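Local structure of probable thioesterase (Thermus thermophilus, 1Z54) at residues G18-S23 with A65-G70; F69-E74 with V93-V98; I7-A12 with A26-A31; L61-P66 with L99-F104; A31-F36 with L87-R92. The protein probably acts as a hotdog-fold thioesterase that hydrolyses fatty acyl-CoA to the free acid and coenzyme A. All coordinates share one frame; numbering follows the deposited sequence.

Contact 1 (G18-S23 with A65-G70); sequences GVVHHS and APARFG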
# COMPACT_ATOMS: atom_id res chain seq x y z
N GLY A 18 15.87 -1.94 2.95
CA GLY A 18 16.26 -0.66 2.38
C GLY A 18 16.09 -0.50 0.87
O GLY A 18 16.78 0.31 0.26
N VAL A 19 15.17 -1.25 0.28
CA VAL A 19 14.92 -1.16 -1.15
C VAL A 19 13.41 -1.10 -1.39
O VAL A 19 12.62 -1.31 -0.47
CB VAL A 19 15.51 -2.38 -1.89
CG1 VAL A 19 17.03 -2.40 -1.71
CG2 VAL A 19 14.89 -3.66 -1.37
N VAL A 20 13.01 -0.79 -2.62
CA VAL A 20 11.58 -0.73 -2.94
C VAL A 20 11.06 -2.16 -2.78
O VAL A 20 11.64 -3.09 -3.34
CB VAL A 20 11.33 -0.26 -4.39
CG1 VAL A 20 9.86 -0.44 -4.75
CG2 VAL A 20 11.76 1.20 -4.54
N HIS A 21 9.98 -2.32 -2.03
CA HIS A 21 9.43 -3.66 -1.82
C HIS A 21 8.96 -4.25 -3.14
O HIS A 21 8.34 -3.57 -3.95
CB HIS A 21 8.29 -3.61 -0.81
CG HIS A 21 7.85 -4.96 -0.35
ND1 HIS A 21 6.76 -5.61 -0.88
CD2 HIS A 21 8.36 -5.79 0.59
CE1 HIS A 21 6.61 -6.78 -0.28
NE2 HIS A 21 7.57 -6.91 0.62
N HIS A 22 9.25 -5.53 -3.35
CA HIS A 22 8.89 -6.18 -4.60
C HIS A 22 7.42 -6.07 -5.00
O HIS A 22 7.11 -6.15 -6.20
CB HIS A 22 9.34 -7.64 -4.58
CG HIS A 22 8.68 -8.47 -3.53
ND1 HIS A 22 7.56 -9.24 -3.78
CD2 HIS A 22 8.98 -8.67 -2.22
CE1 HIS A 22 7.21 -9.87 -2.68
NE2 HIS A 22 8.05 -9.55 -1.72
N SER A 23 6.51 -5.90 -4.04
CA SER A 23 5.09 -5.80 -4.41
C SER A 23 4.79 -4.43 -5.02
O SER A 23 3.83 -4.27 -5.77
CB SER A 23 4.17 -6.02 -3.20
OG SER A 23 4.21 -4.93 -2.28
N ALA A 65 18.09 -5.61 -10.14
CA ALA A 65 18.80 -4.69 -9.26
C ALA A 65 17.73 -3.86 -8.56
O ALA A 65 16.69 -3.56 -9.15
CB ALA A 65 19.75 -3.78 -10.07
N PRO A 66 18.00 -3.45 -7.32
CA PRO A 66 17.01 -2.66 -6.59
C PRO A 66 16.92 -1.17 -6.88
O PRO A 66 17.86 -0.57 -7.40
CB PRO A 66 17.38 -2.92 -5.14
CG PRO A 66 18.89 -2.94 -5.21
CD PRO A 66 19.17 -3.75 -6.48
N ALA A 67 15.77 -0.61 -6.54
CA ALA A 67 15.51 0.81 -6.68
C ALA A 67 15.54 1.28 -5.23
O ALA A 67 15.23 0.50 -4.32
CB ALA A 67 14.14 1.05 -7.30
N ARG A 68 15.91 2.53 -4.99
CA ARG A 68 15.97 3.04 -3.63
C ARG A 68 15.35 4.42 -3.46
O ARG A 68 15.21 5.17 -4.43
CB ARG A 68 17.42 3.11 -3.15
CG ARG A 68 18.13 1.78 -3.05
CD ARG A 68 19.40 1.91 -2.21
NE ARG A 68 20.05 0.62 -2.02
CZ ARG A 68 20.73 -0.03 -2.96
NH1 ARG A 68 20.85 0.49 -4.18
NH2 ARG A 68 21.27 -1.21 -2.69
N PHE A 69 14.97 4.74 -2.22
CA PHE A 69 14.42 6.05 -1.93
C PHE A 69 15.53 7.04 -2.23
O PHE A 69 16.67 6.85 -1.81
CB PHE A 69 14.01 6.16 -0.47
CG PHE A 69 13.60 7.55 -0.07
CD1 PHE A 69 14.36 8.30 0.82
CD2 PHE A 69 12.45 8.13 -0.63
CE1 PHE A 69 13.99 9.60 1.16
CE2 PHE A 69 12.07 9.43 -0.30
CZ PHE A 69 12.84 10.17 0.60
N GLY A 70 15.19 8.11 -2.93
CA GLY A 70 16.18 9.10 -3.30
C GLY A 70 16.40 9.04 -4.80
O GLY A 70 16.94 9.97 -5.39
O HOH W 1 15.41 2.35 -0.70
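The guanidinium of Arg-68 is approached obliquely by Val-19 CG1 and by the carbonyl oxygen of Gly-18. The imidazole of His-21 has Ser-23 CB in plane at its edge. Its ND1 shares a hydrogen bond with Ser-23 OG (3.0 Å), and its NE2 bonds to Glu-30 of the second subunit.

Segments 18-23 and 65-70 are both loops. The direct bond between them is Val-20 N to Ala-67 O, 3.1 Å, with an angle of 157° at the hydrogen. Two residues before Val-20 and two after Ala-67, a water takes over. It donates to Gly-18 O at 2.6 Å and accepts from Phe-69 N at 2.9 Å.

The apolar contacts flank this bond. Val-19 CG1 presses on Pro-66 CB at 3.5 Å, which is tight. With CG1 anti to its carbonyl carbon (chi1 -62°), this methyl is turned onto the proline ring. Val-20 CG2 rests on Ala-67 CB at 3.6 Å.

The contact ties the loop leading into helix 24-39 to the loop between strands 52-63 and 72-82. One backbone bond, one water and small apolar groups do the joining. This implies that shape and main chain, rather than charge pairing, set the fit.

Contact 2 (F69-E74 with V93-V98); sequences FGEVVE and VEREGV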
# COMPACT_ATOMS: atom_id res chain seq x y z
N PHE A 69 14.97 4.74 -2.22
CA PHE A 69 14.42 6.05 -1.93
C PHE A 69 15.53 7.04 -2.23
O PHE A 69 16.67 6.85 -1.81
CB PHE A 69 14.01 6.16 -0.47
CG PHE A 69 13.60 7.55 -0.07
CD1 PHE A 69 14.36 8.30 0.82
CD2 PHE A 69 12.45 8.13 -0.63
CE1 PHE A 69 13.99 9.60 1.16
CE2 PHE A 69 12.07 9.43 -0.30
CZ PHE A 69 12.84 10.17 0.60
N GLY A 70 15.19 8.11 -2.93
CA GLY A 70 16.18 9.10 -3.30
C GLY A 70 16.40 9.04 -4.80
O GLY A 70 16.94 9.97 -5.39
N GLU A 71 15.98 7.94 -5.42
CA GLU A 71 16.16 7.75 -6.86
C GLU A 71 14.86 7.94 -7.64
O GLU A 71 13.77 7.98 -7.07
CB GLU A 71 16.69 6.35 -7.16
CG GLU A 71 18.01 6.00 -6.50
CD GLU A 71 18.35 4.52 -6.63
OE1 GLU A 71 19.48 4.13 -6.28
OE2 GLU A 71 17.48 3.74 -7.07
N VAL A 72 15.01 8.06 -8.96
CA VAL A 72 13.89 8.19 -9.88
C VAL A 72 14.06 7.05 -10.86
O VAL A 72 15.17 6.79 -11.33
CB VAL A 72 13.94 9.54 -10.63
CG1 VAL A 72 12.89 9.56 -11.71
CG2 VAL A 72 13.70 10.70 -9.65
N VAL A 73 12.99 6.33 -11.16
CA VAL A 73 13.08 5.21 -12.10
C VAL A 73 12.31 5.48 -13.36
O VAL A 73 11.33 6.24 -13.37
CB VAL A 73 12.54 3.89 -11.50
CG1 VAL A 73 13.39 3.45 -10.34
CG2 VAL A 73 11.08 4.07 -11.09
N GLU A 74 12.75 4.85 -14.44
CA GLU A 74 12.10 4.99 -15.73
C GLU A 74 11.51 3.65 -16.11
O GLU A 74 12.18 2.61 -16.04
CB GLU A 74 13.11 5.44 -16.80
CG GLU A 74 13.52 6.89 -16.66
CD GLU A 74 14.41 7.36 -17.79
OE1 GLU A 74 14.63 8.59 -17.90
OE2 GLU A 74 14.90 6.51 -18.57
N VAL A 93 12.14 -1.65 -16.22
CA VAL A 93 12.29 -0.64 -15.19
C VAL A 93 13.77 -0.40 -15.02
O VAL A 93 14.50 -1.29 -14.60
CB VAL A 93 11.72 -1.09 -13.84
CG1 VAL A 93 11.85 0.05 -12.84
CG2 VAL A 93 10.26 -1.53 -13.98
N GLU A 94 14.22 0.81 -15.34
CA GLU A 94 15.63 1.09 -15.20
C GLU A 94 15.92 2.44 -14.56
O GLU A 94 15.01 3.23 -14.28
CB GLU A 94 16.33 0.97 -16.56
CG GLU A 94 15.68 1.72 -17.69
CD GLU A 94 16.39 1.50 -19.01
OE1 GLU A 94 17.59 1.82 -19.10
OE2 GLU A 94 15.76 0.99 -19.96
N ARG A 95 17.20 2.67 -14.31
CA ARG A 95 17.66 3.91 -13.71
C ARG A 95 19.00 4.26 -14.36
O ARG A 95 20.00 3.58 -14.14
CB ARG A 95 17.86 3.72 -12.20
CG ARG A 95 18.34 4.95 -11.46
CD ARG A 95 18.73 4.59 -10.04
NE ARG A 95 19.86 3.66 -10.04
CZ ARG A 95 19.86 2.47 -9.46
NH1 ARG A 95 18.78 2.03 -8.81
NH2 ARG A 95 20.94 1.70 -9.52
N GLU A 96 18.99 5.30 -15.18
CA GLU A 96 20.20 5.74 -15.87
C GLU A 96 20.93 4.58 -16.56
O GLU A 96 22.08 4.28 -16.26
CB GLU A 96 21.14 6.43 -14.88
CG GLU A 96 20.44 7.43 -13.97
CD GLU A 96 21.40 8.17 -13.06
OE1 GLU A 96 21.97 9.19 -13.50
OE2 GLU A 96 21.59 7.72 -11.91
N GLY A 97 20.22 3.92 -17.47
CA GLY A 97 20.81 2.81 -18.20
C GLY A 97 20.84 1.46 -17.50
O GLY A 97 20.93 0.43 -18.17
N VAL A 98 20.78 1.43 -16.18
CA VAL A 98 20.83 0.16 -15.45
C VAL A 98 19.45 -0.47 -15.32
O VAL A 98 18.52 0.15 -14.81
CB VAL A 98 21.39 0.35 -14.03
CG1 VAL A 98 21.62 -1.01 -13.38
CG2 VAL A 98 22.68 1.16 -14.08
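Glu-74 and Glu-94 form an antiparallel hydrogen-bonded pair near the end of the hairpin of strands 72-82 and 86-95, where the short strand segments run at 131° to each other. Glu-74 N reaches Glu-94 O at 2.8 Å, and Glu-94 N reaches Glu-74 O at 2.8 Å. Both bonds are close to straight.

The side chains of this pair point to the same face of the sheet. The carboxylate of Glu-94 is held by Arg-92 and Arg-76. On the other face, Val-73 CB meets Val-93 CG1 at 4.1 Å.

Beyond the pair the chains splay, and Arg-95 bridges the gap to Glu-71. Its chain bends at chi3 (63°), which turns the guanidinium back over the glutamate. NH1 lies 2.8 Å from Glu-71 OE2 in a salt bridge whose hydrogen bond is weak. Glu-71 OE1 stands over one face of the guanidinium, and the two planes are 53° apart. Arg-95 CG also lies 3.7 Å from Val-72 O.

Arg-68 N donates to Glu-71 OE2, and Arg-95 NH1 donates to Pro-66 O. A methionine in place of Arg-95 would probably leave Glu-71 without its counter-charge and Pro-66 O without this donor.

With its bent bond, the salt bridge probably owes more to charge than to hydrogen-bond direction. It fastens the loop before strand 72-82 to the end of strand 86-95, where the type I' turn Arg-95 to Val-98 begins.

Contact 3 (I7-A12 with A26-A31); sequences IKVRYA and AVYLEA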
# COMPACT_ATOMS: atom_id res chain seq x y z
N ILE A 7 9.25 7.70 -12.54
CA ILE A 7 8.62 7.55 -11.23
C ILE A 7 9.61 7.80 -10.10
O ILE A 7 10.61 7.09 -9.98
CB ILE A 7 8.01 6.13 -11.07
CG1 ILE A 7 6.86 5.94 -12.07
CG2 ILE A 7 7.51 5.93 -9.65
CD1 ILE A 7 6.20 4.56 -12.00
N LYS A 8 9.33 8.81 -9.29
CA LYS A 8 10.19 9.12 -8.15
C LYS A 8 9.80 8.18 -7.00
O LYS A 8 8.66 8.17 -6.56
CB LYS A 8 9.99 10.57 -7.72
CG LYS A 8 10.87 11.01 -6.57
CD LYS A 8 10.68 12.50 -6.31
CE LYS A 8 11.45 12.97 -5.09
NZ LYS A 8 11.41 14.47 -4.96
N VAL A 9 10.76 7.38 -6.54
CA VAL A 9 10.49 6.45 -5.45
C VAL A 9 9.99 7.17 -4.21
O VAL A 9 10.52 8.21 -3.82
CB VAL A 9 11.74 5.64 -5.06
CG1 VAL A 9 11.43 4.77 -3.83
CG2 VAL A 9 12.18 4.77 -6.23
N ARG A 10 8.96 6.61 -3.59
CA ARG A 10 8.40 7.18 -2.38
C ARG A 10 8.92 6.41 -1.16
O ARG A 10 9.10 5.19 -1.21
CB ARG A 10 6.87 7.17 -2.46
CG ARG A 10 6.31 8.51 -2.96
CD ARG A 10 5.38 8.43 -4.18
NE ARG A 10 4.12 7.78 -3.89
CZ ARG A 10 2.96 8.07 -4.50
NH1 ARG A 10 1.86 7.41 -4.17
NH2 ARG A 10 2.90 9.02 -5.42
N TYR A 11 9.19 7.14 -0.08
CA TYR A 11 9.71 6.56 1.16
C TYR A 11 8.86 5.37 1.61
O TYR A 11 9.39 4.31 1.96
CB TYR A 11 9.72 7.62 2.26
CG TYR A 11 10.61 7.27 3.43
CD1 TYR A 11 11.99 7.45 3.36
CD2 TYR A 11 10.07 6.72 4.60
CE1 TYR A 11 12.82 7.09 4.42
CE2 TYR A 11 10.89 6.36 5.67
CZ TYR A 11 12.26 6.55 5.57
OH TYR A 11 13.08 6.17 6.61
N ALA A 12 7.54 5.54 1.60
CA ALA A 12 6.61 4.50 2.00
C ALA A 12 6.78 3.19 1.23
O ALA A 12 6.40 2.13 1.72
CB ALA A 12 5.18 5.00 1.84
N ALA A 26 4.55 -3.81 -9.22
CA ALA A 26 3.34 -3.97 -10.01
C ALA A 26 2.61 -2.62 -10.09
O ALA A 26 1.95 -2.33 -11.08
CB ALA A 26 2.42 -5.02 -9.39
N VAL A 27 2.71 -1.82 -9.04
CA VAL A 27 2.07 -0.51 -9.02
C VAL A 27 2.79 0.41 -10.02
O VAL A 27 2.15 1.18 -10.74
CB VAL A 27 2.08 0.11 -7.60
CG1 VAL A 27 1.62 1.55 -7.64
CG2 VAL A 27 1.16 -0.70 -6.68
N TYR A 28 4.12 0.32 -10.05
CA TYR A 28 4.92 1.12 -10.98
C TYR A 28 4.54 0.71 -12.40
O TYR A 28 4.42 1.55 -13.29
CB TYR A 28 6.41 0.86 -10.78
CG TYR A 28 7.02 1.42 -9.51
CD1 TYR A 28 8.36 1.15 -9.20
CD2 TYR A 28 6.29 2.24 -8.65
CE1 TYR A 28 8.95 1.67 -8.06
CE2 TYR A 28 6.89 2.77 -7.50
CZ TYR A 28 8.22 2.48 -7.21
OH TYR A 28 8.87 3.02 -6.11
N LEU A 29 4.36 -0.59 -12.62
CA LEU A 29 3.96 -1.09 -13.95
C LEU A 29 2.59 -0.52 -14.34
O LEU A 29 2.37 -0.16 -15.49
CB LEU A 29 3.90 -2.62 -13.97
CG LEU A 29 5.21 -3.39 -13.73
CD1 LEU A 29 5.03 -4.85 -14.11
CD2 LEU A 29 6.33 -2.77 -14.56
N GLU A 30 1.68 -0.48 -13.37
CA GLU A 30 0.34 0.03 -13.61
C GLU A 30 0.40 1.51 -13.97
O GLU A 30 -0.27 1.96 -14.90
CB GLU A 30 -0.54 -0.18 -12.37
CG GLU A 30 -1.95 0.41 -12.47
CD GLU A 30 -2.79 0.15 -11.22
OE1 GLU A 30 -3.70 -0.72 -11.25
OE2 GLU A 30 -2.53 0.81 -10.19
N ALA A 31 1.20 2.28 -13.24
CA ALA A 31 1.33 3.70 -13.51
C ALA A 31 1.83 3.91 -14.94
O ALA A 31 1.30 4.76 -15.66
CB ALA A 31 2.29 4.34 -12.51
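Ile-7 holds CG1 anti to its carbonyl carbon (chi1 -66°), which leaves CG2 anti to the backbone N and over the ring of Tyr-28, while an extended chi2 of 179° carries CD1 on to the helix backbone. Tyr-28 holds CG anti to its carbonyl carbon (chi1 -71°), and the ring leans toward strand 3-8.

This is the core of a hotdog fold. The antiparallel sheet is the bun, and helix 24-39 is the sausage. Ile-7 belongs to a strand at one side of the sheet and Tyr-28 to the helix.

Ile-7 CG2 makes a CH-pi contact with the ring. It lies 4.2 Å from the centroid, displaced toward the rim, and 3.9 Å from Tyr-28 CE2. The far end of the ring meets Val-9, with Tyr-28 OH 3.7 Å from Val-9 CG2 and 3.8 Å from Val-9 CG1. That hydroxyl is hydrogen-bonded to Glu-13 OE1, which also accepts from Arg-10 N. The polar end of a largely apolar ring is thus satisfied by Glu-13, just after segment 7-12.

No hydrogen bond joins the two segments; they meet by apolar packing. A neighbouring chain joins in, with Arg-10 of the fourth subunit packed on Ile-7. At the other end of the isoleucine, CD1 sits 3.7 Å from Tyr-28 O and 3.9 Å from Ala-31 CB, one helical turn on.

Contact 4 (L61-P66 with L99-F104); sequences LTFRAP and LLAEGF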
# COMPACT_ATOMS: atom_id res chain seq x y z
N LEU A 61 7.31 -10.67 -12.97
CA LEU A 61 8.37 -9.72 -12.70
C LEU A 61 9.68 -10.39 -12.34
O LEU A 61 9.71 -11.32 -11.54
CB LEU A 61 7.97 -8.76 -11.58
CG LEU A 61 7.27 -7.45 -11.99
CD1 LEU A 61 6.44 -6.93 -10.84
CD2 LEU A 61 8.32 -6.42 -12.42
N THR A 62 10.76 -9.89 -12.93
CA THR A 62 12.09 -10.40 -12.64
C THR A 62 12.88 -9.21 -12.13
O THR A 62 13.05 -8.21 -12.82
CB THR A 62 12.77 -10.98 -13.90
OG1 THR A 62 12.00 -12.10 -14.37
CG2 THR A 62 14.19 -11.45 -13.59
N PHE A 63 13.34 -9.33 -10.89
CA PHE A 63 14.09 -8.27 -10.22
C PHE A 63 15.58 -8.51 -10.39
O PHE A 63 16.12 -9.51 -9.92
CB PHE A 63 13.70 -8.25 -8.74
CG PHE A 63 12.21 -8.19 -8.50
CD1 PHE A 63 11.54 -6.96 -8.49
CD2 PHE A 63 11.47 -9.36 -8.32
CE1 PHE A 63 10.16 -6.90 -8.28
CE2 PHE A 63 10.08 -9.31 -8.12
CZ PHE A 63 9.42 -8.08 -8.10
N ARG A 64 16.25 -7.58 -11.08
CA ARG A 64 17.68 -7.68 -11.36
C ARG A 64 18.54 -6.83 -10.41
O ARG A 64 19.59 -7.27 -9.95
CB ARG A 64 17.97 -7.24 -12.79
CG ARG A 64 17.09 -7.90 -13.86
CD ARG A 64 17.45 -9.36 -14.06
NE ARG A 64 16.86 -9.90 -15.28
CZ ARG A 64 17.11 -11.12 -15.76
NH1 ARG A 64 16.53 -11.53 -16.88
NH2 ARG A 64 17.94 -11.93 -15.11
N ALA A 65 18.09 -5.61 -10.14
CA ALA A 65 18.80 -4.69 -9.26
C ALA A 65 17.73 -3.86 -8.56
O ALA A 65 16.69 -3.56 -9.15
CB ALA A 65 19.75 -3.78 -10.07
N PRO A 66 18.00 -3.45 -7.32
CA PRO A 66 17.01 -2.66 -6.59
C PRO A 66 16.92 -1.17 -6.88
O PRO A 66 17.86 -0.57 -7.40
CB PRO A 66 17.38 -2.92 -5.14
CG PRO A 66 18.89 -2.94 -5.21
CD PRO A 66 19.17 -3.75 -6.48
N LEU A 99 19.32 -1.71 -15.79
CA LEU A 99 18.03 -2.40 -15.69
C LEU A 99 17.82 -2.82 -14.24
O LEU A 99 18.71 -3.41 -13.61
CB LEU A 99 18.02 -3.63 -16.60
CG LEU A 99 16.75 -4.50 -16.59
CD1 LEU A 99 15.54 -3.69 -17.05
CD2 LEU A 99 16.98 -5.70 -17.49
N LEU A 100 16.66 -2.49 -13.69
CA LEU A 100 16.35 -2.84 -12.31
C LEU A 100 15.49 -4.08 -12.24
O LEU A 100 15.68 -4.93 -11.37
CB LEU A 100 15.65 -1.67 -11.61
CG LEU A 100 16.47 -0.39 -11.58
CD1 LEU A 100 15.82 0.60 -10.62
CD2 LEU A 100 17.90 -0.70 -11.12
N ALA A 101 14.55 -4.17 -13.16
CA ALA A 101 13.65 -5.30 -13.22
C ALA A 101 12.93 -5.23 -14.55
O ALA A 101 12.94 -4.20 -15.22
CB ALA A 101 12.64 -5.23 -12.08
N GLU A 102 12.31 -6.33 -14.94
CA GLU A 102 11.57 -6.38 -16.19
C GLU A 102 10.38 -7.29 -15.98
O GLU A 102 10.45 -8.24 -15.20
CB GLU A 102 12.46 -6.90 -17.32
CG GLU A 102 13.09 -8.24 -17.06
CD GLU A 102 14.21 -8.55 -18.04
OE1 GLU A 102 13.94 -8.56 -19.27
OE2 GLU A 102 15.35 -8.77 -17.59
N GLY A 103 9.28 -6.99 -16.67
CA GLY A 103 8.09 -7.80 -16.49
C GLY A 103 7.03 -7.61 -17.55
O GLY A 103 7.26 -6.99 -18.60
N PHE A 104 5.85 -8.14 -17.26
CA PHE A 104 4.74 -8.05 -18.18
C PHE A 104 3.42 -8.22 -17.45
O PHE A 104 3.37 -8.71 -16.33
CB PHE A 104 4.87 -9.16 -19.24
CG PHE A 104 4.59 -10.54 -18.70
CD1 PHE A 104 3.29 -11.04 -18.68
CD2 PHE A 104 5.62 -11.31 -18.15
CE1 PHE A 104 3.02 -12.29 -18.11
CE2 PHE A 104 5.36 -12.56 -17.59
CZ PHE A 104 4.05 -13.06 -17.57
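Leu-61 fits against the bare backbone of Gly-103, its non-hydrogen-bonded partner in the antiparallel pairing of strands 52-63 and 98-111. Gly-103 has no side chain, and Leu-61 CD2 lies beside the place where one would start. The next bump on the same face is Ala-101 CB. It meets the Phe-63 ring obliquely, 4.1 Å from CD1. Between these pairs Thr-62 and Glu-102 exchange backbone bonds.

Past Phe-63 the shape changes. Leu-100 and Ala-101 both face Val-93 on the next strand, a classic beta bulge. Leu-100 O takes two donors from the same face of its carbonyl plane, Arg-64 N at 2.7 Å and Ala-65 N at 2.8 Å. The side chain of Leu-100 fills the angle made by Ala-65 and Pro-66. Its CD2 lies 3.7 Å from Ala-65 CB and 3.7 Å from Pro-66 O.

On the opposite face of the sheet Arg-64 bends at chi2 (-71°) and folds back over Thr-62, whose CG2 sits against one face of the guanidinium. Arg-64 then grips Glu-102 side-on. NE and NH1 both reach Glu-102 OE2, at 3.0 and 3.1 Å, with that oxygen close to the guanidinium plane. NE meets it on the anti side, while NH1 comes from above the carboxylate plane.

Leu-61 and Thr-62 also pair with a strand of the second subunit. The sheet therefore runs on across the interface, as in hotdog-fold dimers.

Contact 5 (A31-F36 with L87-R92); sequences AARVDF and LLFRYR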
# COMPACT_ATOMS: atom_id res chain seq x y z
N ALA A 31 1.20 2.28 -13.24
CA ALA A 31 1.33 3.70 -13.51
C ALA A 31 1.83 3.91 -14.94
O ALA A 31 1.30 4.76 -15.66
CB ALA A 31 2.29 4.34 -12.51
N ALA A 32 2.82 3.13 -15.34
CA ALA A 32 3.40 3.22 -16.68
C ALA A 32 2.37 2.81 -17.73
O ALA A 32 2.24 3.45 -18.77
CB ALA A 32 4.63 2.33 -16.79
N ARG A 33 1.65 1.72 -17.45
CA ARG A 33 0.62 1.24 -18.36
C ARG A 33 -0.44 2.34 -18.56
O ARG A 33 -0.85 2.65 -19.68
CB ARG A 33 -0.02 -0.04 -17.80
CG ARG A 33 -1.18 -0.57 -18.62
CD ARG A 33 -1.67 -1.97 -18.19
NE ARG A 33 -2.20 -2.06 -16.82
CZ ARG A 33 -1.50 -2.43 -15.75
NH1 ARG A 33 -0.21 -2.75 -15.87
NH2 ARG A 33 -2.08 -2.53 -14.56
N VAL A 34 -0.87 2.94 -17.45
CA VAL A 34 -1.87 4.00 -17.47
C VAL A 34 -1.39 5.22 -18.27
O VAL A 34 -2.15 5.84 -19.02
CB VAL A 34 -2.22 4.42 -16.01
CG1 VAL A 34 -2.84 5.80 -16.00
CG2 VAL A 34 -3.16 3.38 -15.39
N ASP A 35 -0.12 5.57 -18.09
CA ASP A 35 0.48 6.70 -18.79
C ASP A 35 0.52 6.38 -20.29
O ASP A 35 0.22 7.23 -21.13
CB ASP A 35 1.89 6.93 -18.23
CG ASP A 35 2.56 8.17 -18.81
OD1 ASP A 35 1.89 9.20 -18.99
OD2 ASP A 35 3.78 8.11 -19.05
N PHE A 36 0.88 5.14 -20.62
CA PHE A 36 0.96 4.68 -22.01
C PHE A 36 -0.41 4.86 -22.68
O PHE A 36 -0.52 5.48 -23.74
CB PHE A 36 1.39 3.21 -22.01
CG PHE A 36 1.43 2.57 -23.38
CD1 PHE A 36 0.28 2.10 -23.99
CD2 PHE A 36 2.65 2.38 -24.03
CE1 PHE A 36 0.33 1.46 -25.22
CE2 PHE A 36 2.72 1.73 -25.27
CZ PHE A 36 1.56 1.27 -25.86
N LEU A 87 -4.71 -8.31 -24.26
CA LEU A 87 -3.56 -7.43 -24.46
C LEU A 87 -2.42 -7.90 -23.56
O LEU A 87 -2.66 -8.45 -22.48
CB LEU A 87 -3.87 -5.99 -24.09
CG LEU A 87 -5.25 -5.37 -24.30
CD1 LEU A 87 -6.26 -5.98 -23.33
CD2 LEU A 87 -5.15 -3.87 -24.06
N LEU A 88 -1.19 -7.66 -24.00
CA LEU A 88 -0.01 -8.03 -23.21
C LEU A 88 1.01 -6.91 -23.26
O LEU A 88 1.56 -6.61 -24.32
CB LEU A 88 0.62 -9.32 -23.74
CG LEU A 88 1.82 -9.93 -22.99
CD1 LEU A 88 3.00 -8.98 -22.98
CD2 LEU A 88 1.42 -10.27 -21.57
N PHE A 89 1.27 -6.29 -22.10
CA PHE A 89 2.25 -5.23 -22.02
C PHE A 89 3.54 -5.80 -21.47
O PHE A 89 3.54 -6.71 -20.64
CB PHE A 89 1.79 -4.10 -21.08
CG PHE A 89 0.60 -3.35 -21.57
CD1 PHE A 89 -0.68 -3.86 -21.41
CD2 PHE A 89 0.75 -2.13 -22.22
CE1 PHE A 89 -1.79 -3.17 -21.89
CE2 PHE A 89 -0.34 -1.43 -22.70
CZ PHE A 89 -1.62 -1.95 -22.54
N ARG A 90 4.65 -5.26 -21.95
CA ARG A 90 5.96 -5.67 -21.49
C ARG A 90 6.66 -4.43 -20.98
O ARG A 90 6.53 -3.36 -21.57
CB ARG A 90 6.75 -6.33 -22.62
CG ARG A 90 6.36 -7.78 -22.84
CD ARG A 90 7.45 -8.52 -23.58
NE ARG A 90 7.39 -9.95 -23.34
CZ ARG A 90 7.54 -10.53 -22.15
NH1 ARG A 90 7.46 -11.84 -22.03
NH2 ARG A 90 7.77 -9.78 -21.07
N TYR A 91 7.39 -4.56 -19.88
CA TYR A 91 8.05 -3.40 -19.30
C TYR A 91 9.49 -3.61 -18.90
O TYR A 91 9.92 -4.72 -18.60
CB TYR A 91 7.31 -2.94 -18.04
CG TYR A 91 5.81 -2.99 -18.09
CD1 TYR A 91 5.12 -4.21 -18.06
CD2 TYR A 91 5.06 -1.82 -18.09
CE1 TYR A 91 3.72 -4.26 -18.00
CE2 TYR A 91 3.67 -1.85 -18.04
CZ TYR A 91 3.01 -3.07 -17.99
OH TYR A 91 1.63 -3.08 -17.91
N ARG A 92 10.22 -2.49 -18.86
CA ARG A 92 11.60 -2.48 -18.42
C ARG A 92 11.70 -1.34 -17.43
O ARG A 92 11.36 -0.19 -17.75
CB ARG A 92 12.57 -2.25 -19.59
CG ARG A 92 12.75 -3.47 -20.48
CD ARG A 92 13.71 -3.24 -21.64
NE ARG A 92 15.11 -3.37 -21.27
CZ ARG A 92 15.84 -2.39 -20.73
NH1 ARG A 92 15.30 -1.20 -20.51
NH2 ARG A 92 17.11 -2.62 -20.41
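Arg-33 lies across the ring of Phe-89 at about a right angle, with CG over the ring centre, 4.1 Å from the centroid, in a CH-pi contact. CG is anti to the backbone N (chi1 176°), and a bend at chi3 then swings the guanidinium toward Tyr-91. NH1 donates to Tyr-91 OH at 2.8 Å, with that oxygen in the guanidinium plane. The phenol ring stands steeply to this plane, at 78°. Tyr-91 OH is also hydrogen-bonded to Thr-105, and Arg-33 NH2 to a glycerol probably from the crystallisation liquor.

Here the central helix 24-39 of the hotdog fold crosses the concave side of the sheet at strand 86-95, deep in the chain. A leucine in place of Arg-33 would probably leave Tyr-91 OH without its charged donor.

Phe-36, one turn on, offers its face to the edge of Phe-89. The rings form a T-shaped pair with planes at 89° and Phe-36 CD1 3.8 Å from Phe-89 CE2. Ala-32 CB sits at the edge of the Tyr-91 ring, 4.4 Å from CD2.

Overall arrangement
Contacts 3 and 5 form the buried core. Both place helix 24-39 against the sheet, and they share Ala-31. Contact 3 is apolar, whereas contact 5, nearest the chain centre, also buries an arginine bond. Contacts 1, 2 and 4 are partly buried and cluster at one end of the fold. There, strand pairing and surface salt bridges dominate in contacts 2 and 4, and loop backbone and water in contact 1. Contacts 1 and 2 share Phe-69 and Gly-70, contacts 1 and 4 Ala-65 and Pro-66. Contacts 2, 4 and 5 follow neighbouring strands of one sheet. Contacts 1, 3, 4 and 5 reach the second subunit; contacts 1, 2, 3 and 5 touch the fourth.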